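Local coordinates for protein interleukin 22 (Danio rerio, PDB 4O6K) that probably acts as an IL-10-family cytokine that signals in immune defence by binding cell-surface receptors through its helical bundle, at residues Lys56-Glu64 against Arg123-Asn131. Residues are numbered along the deposited sequence; the frame is centred on the assembly and turned at random.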
loop_
_atom_site.group_PDB
_atom_site.type_symbol
_atom_site.label_atom_id
_atom_site.label_comp_id
_atom_site.label_asym_id
_atom_site.label_seq_id
_atom_site.Cartn_x
_atom_site.Cartn_y
_atom_site.Cartn_z
ATOM N N LYS A 56 1.960 -1.002 6.206
ATOM C CA LYS A 56 1.507 -1.019 7.594
ATOM C C LYS A 56 0.544 0.121 7.874
ATOM O O LYS A 56 -0.514 -0.070 8.476
ATOM C CB LYS A 56 2.700 -0.903 8.543
ATOM C CG LYS A 56 2.341 -0.886 10.020
ATOM C CD LYS A 56 3.598 -1.036 10.863
ATOM C CE LYS A 56 3.274 -1.025 12.347
ATOM N NZ LYS A 56 2.288 -2.092 12.674
ATOM N N TYR A 57 0.925 1.311 7.420
ATOM C CA TYR A 57 0.106 2.504 7.576
ATOM C C TYR A 57 -1.205 2.371 6.810
ATOM O O TYR A 57 -2.253 2.821 7.274
ATOM C CB TYR A 57 0.874 3.743 7.115
ATOM C CG TYR A 57 0.296 5.041 7.629
ATOM C CD1 TYR A 57 0.658 5.537 8.875
ATOM C CD2 TYR A 57 -0.613 5.768 6.874
ATOM C CE1 TYR A 57 0.134 6.722 9.354
ATOM C CE2 TYR A 57 -1.143 6.956 7.344
ATOM C CZ TYR A 57 -0.766 7.429 8.585
ATOM O OH TYR A 57 -1.290 8.609 9.061
ATOM N N TYR A 58 -1.132 1.759 5.631
ATOM C CA TYR A 58 -2.311 1.497 4.811
ATOM C C TYR A 58 -3.330 0.630 5.540
ATOM O O TYR A 58 -4.527 0.920 5.529
ATOM C CB TYR A 58 -1.909 0.823 3.497
ATOM C CG TYR A 58 -1.952 1.731 2.290
ATOM C CD1 TYR A 58 -0.942 2.652 2.049
ATOM C CD2 TYR A 58 -3.005 1.662 1.386
ATOM C CE1 TYR A 58 -0.980 3.481 0.943
ATOM C CE2 TYR A 58 -3.052 2.486 0.279
ATOM C CZ TYR A 58 -2.039 3.394 0.062
ATOM O OH TYR A 58 -2.084 4.216 -1.040
ATOM N N VAL A 59 -2.848 -0.438 6.166
ATOM C CA VAL A 59 -3.715 -1.371 6.877
ATOM C C VAL A 59 -4.401 -0.686 8.056
ATOM O O VAL A 59 -5.584 -0.908 8.314
ATOM C CB VAL A 59 -2.919 -2.594 7.380
ATOM C CG1 VAL A 59 -3.778 -3.466 8.285
ATOM C CG2 VAL A 59 -2.394 -3.404 6.203
ATOM N N ASN A 60 -3.655 0.160 8.758
ATOM C CA ASN A 60 -4.178 0.857 9.928
ATOM C C ASN A 60 -5.100 2.032 9.601
ATOM O O ASN A 60 -6.064 2.281 10.322
ATOM C CB ASN A 60 -3.020 1.348 10.803
ATOM C CG ASN A 60 -2.324 0.219 11.534
ATOM O OD1 ASN A 60 -2.941 -0.792 11.872
ATOM N ND2 ASN A 60 -1.030 0.382 11.782
ATOM N N HIS A 61 -4.813 2.750 8.519
ATOM C CA HIS A 61 -5.521 4.000 8.245
ATOM C C HIS A 61 -6.379 3.979 6.985
ATOM O O HIS A 61 -7.564 4.311 7.030
ATOM C CB HIS A 61 -4.523 5.156 8.135
ATOM C CG HIS A 61 -3.881 5.532 9.434
ATOM N ND1 HIS A 61 -2.820 4.835 9.970
ATOM C CD2 HIS A 61 -4.144 6.543 10.297
ATOM C CE1 HIS A 61 -2.461 5.396 11.111
ATOM N NE2 HIS A 61 -3.247 6.434 11.332
ATOM N N VAL A 62 -5.784 3.595 5.861
ATOM C CA VAL A 62 -6.451 3.748 4.574
ATOM C C VAL A 62 -7.534 2.698 4.334
ATOM O O VAL A 62 -8.620 3.017 3.849
ATOM C CB VAL A 62 -5.425 3.683 3.422
ATOM C CG1 VAL A 62 -6.116 3.818 2.077
ATOM C CG2 VAL A 62 -4.370 4.768 3.594
ATOM N N LEU A 63 -7.243 1.451 4.687
ATOM C CA LEU A 63 -8.143 0.348 4.368
ATOM C C LEU A 63 -8.985 -0.060 5.572
ATOM O O LEU A 63 -9.493 -1.180 5.636
ATOM C CB LEU A 63 -7.342 -0.850 3.860
ATOM C CG LEU A 63 -6.379 -0.555 2.710
ATOM C CD1 LEU A 63 -5.494 -1.757 2.448
ATOM C CD2 LEU A 63 -7.130 -0.148 1.453
ATOM N N GLU A 64 -9.142 0.863 6.513
ATOM C CA GLU A 64 -9.865 0.594 7.750
ATOM C C GLU A 64 -11.354 0.367 7.505
ATOM O O GLU A 64 -11.840 -0.762 7.578
ATOM C CB GLU A 64 -9.654 1.745 8.733
ATOM C CG GLU A 64 -10.185 1.491 10.128
ATOM C CD GLU A 64 -9.732 2.550 11.111
ATOM O OE1 GLU A 64 -9.925 2.356 12.330
ATOM O OE2 GLU A 64 -9.179 3.576 10.662
ATOM N N ARG A 123 -9.081 9.259 1.559
ATOM C CA ARG A 123 -9.147 7.811 1.708
ATOM C C ARG A 123 -9.318 7.137 0.351
ATOM O O ARG A 123 -8.597 6.197 0.024
ATOM C CB ARG A 123 -10.292 7.419 2.646
ATOM C CG ARG A 123 -9.970 7.605 4.122
ATOM C CD ARG A 123 -10.891 6.783 5.013
ATOM N NE ARG A 123 -10.811 5.353 4.729
ATOM C CZ ARG A 123 -11.485 4.422 5.398
ATOM N NH1 ARG A 123 -12.288 4.770 6.394
ATOM N NH2 ARG A 123 -11.354 3.143 5.074
ATOM N N ASN A 124 -10.266 7.634 -0.439
ATOM C CA ASN A 124 -10.519 7.097 -1.773
ATOM C C ASN A 124 -9.298 7.188 -2.682
ATOM O O ASN A 124 -9.026 6.277 -3.464
ATOM C CB ASN A 124 -11.698 7.824 -2.425
ATOM C CG ASN A 124 -13.037 7.367 -1.883
ATOM O OD1 ASN A 124 -13.176 6.242 -1.404
ATOM N ND2 ASN A 124 -14.033 8.242 -1.954
ATOM N N LYS A 125 -8.568 8.293 -2.572
ATOM C CA LYS A 125 -7.380 8.510 -3.388
ATOM C C LYS A 125 -6.278 7.510 -3.049
ATOM O O LYS A 125 -5.701 6.886 -3.939
ATOM C CB LYS A 125 -6.866 9.940 -3.215
ATOM C CG LYS A 125 -5.735 10.305 -4.160
ATOM C CD LYS A 125 -5.345 11.766 -4.019
ATOM C CE LYS A 125 -4.353 12.171 -5.093
ATOM N NZ LYS A 125 -4.868 11.871 -6.457
ATOM N N ALA A 126 -5.992 7.367 -1.758
ATOM C CA ALA A 126 -4.982 6.421 -1.294
ATOM C C ALA A 126 -5.387 4.982 -1.602
ATOM O O ALA A 126 -4.546 4.157 -1.964
ATOM C CB ALA A 126 -4.738 6.597 0.196
ATOM N N ILE A 127 -6.675 4.688 -1.447
ATOM C CA ILE A 127 -7.221 3.373 -1.775
ATOM C C ILE A 127 -6.943 3.010 -3.230
ATOM O O ILE A 127 -6.547 1.883 -3.538
ATOM C CB ILE A 127 -8.744 3.319 -1.505
ATOM C CG1 ILE A 127 -9.008 3.080 -0.017
ATOM C CG2 ILE A 127 -9.403 2.215 -2.310
ATOM C CD1 ILE A 127 -10.443 3.321 0.394
ATOM N N GLY A 128 -7.129 3.979 -4.120
ATOM C CA GLY A 128 -6.866 3.782 -5.533
ATOM C C GLY A 128 -5.397 3.551 -5.832
ATOM O O GLY A 128 -5.044 3.026 -6.888
ATOM N N GLU A 129 -4.536 3.948 -4.901
ATOM C CA GLU A 129 -3.097 3.801 -5.079
ATOM C C GLU A 129 -2.557 2.507 -4.474
ATOM O O GLU A 129 -1.371 2.210 -4.600
ATOM C CB GLU A 129 -2.371 5.000 -4.463
ATOM C CG GLU A 129 -2.730 6.335 -5.099
ATOM C CD GLU A 129 -1.898 7.481 -4.559
ATOM O OE1 GLU A 129 -0.776 7.226 -4.077
ATOM O OE2 GLU A 129 -2.363 8.638 -4.617
ATOM N N THR A 130 -3.429 1.734 -3.832
ATOM C CA THR A 130 -3.015 0.495 -3.176
ATOM C C THR A 130 -2.418 -0.503 -4.166
ATOM O O THR A 130 -1.443 -1.189 -3.858
ATOM C CB THR A 130 -4.190 -0.178 -2.440
ATOM O OG1 THR A 130 -4.917 0.803 -1.692
ATOM C CG2 THR A 130 -3.681 -1.254 -1.496
ATOM N N ASN A 131 -3.014 -0.572 -5.352
ATOM C CA ASN A 131 -2.537 -1.449 -6.415
ATOM C C ASN A 131 -1.086 -1.132 -6.773
ATOM O O ASN A 131 -0.280 -2.036 -6.995
ATOM C CB ASN A 131 -3.435 -1.318 -7.648
ATOM C CG ASN A 131 -3.212 -2.426 -8.666
ATOM O OD1 ASN A 131 -3.892 -2.482 -9.690
ATOM N ND2 ASN A 131 -2.279 -3.326 -8.377
#
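In the all-helical bundle of this IL-10-family cytokine, residues 56-62, the last turns of helix 47-62, run at 145° to 123-128 beside the break before helix 130-140, where Y58 and V62 meet A126, I127 and T130. The break leaves the A126 carbonyl accessible to a second donor: Y58 OH donates to A126 O at 2.6 Å, while E129 N reaches it from the opposite face of its plane. Tyrosine suits this place because its ring carries a hydroxyl across to the A126 carbonyl; T130 OG1 lies at the ring edge, 3.2 Å from Y58 CE2, and bonds to I127 O. V62, with CG1 anti to its backbone N (chi1 179°), sets that methyl against both A126 CB and I127 CG1, 3.6 Å from each; the small alanine admits it. R123, from within helix 119-128, bends at chi3 (59°) to bring NH2 within 3.0 Å of V62 O, where helix 47-62 ends, from above the carbonyl plane; NE adds a weak bond. A phenylalanine in place of Y58 would probably keep much of the ring packing but leave A126 O without its cross-helix donor. Polar side chains tie both helix termini through backbone carbonyls, flanking an aliphatic centre.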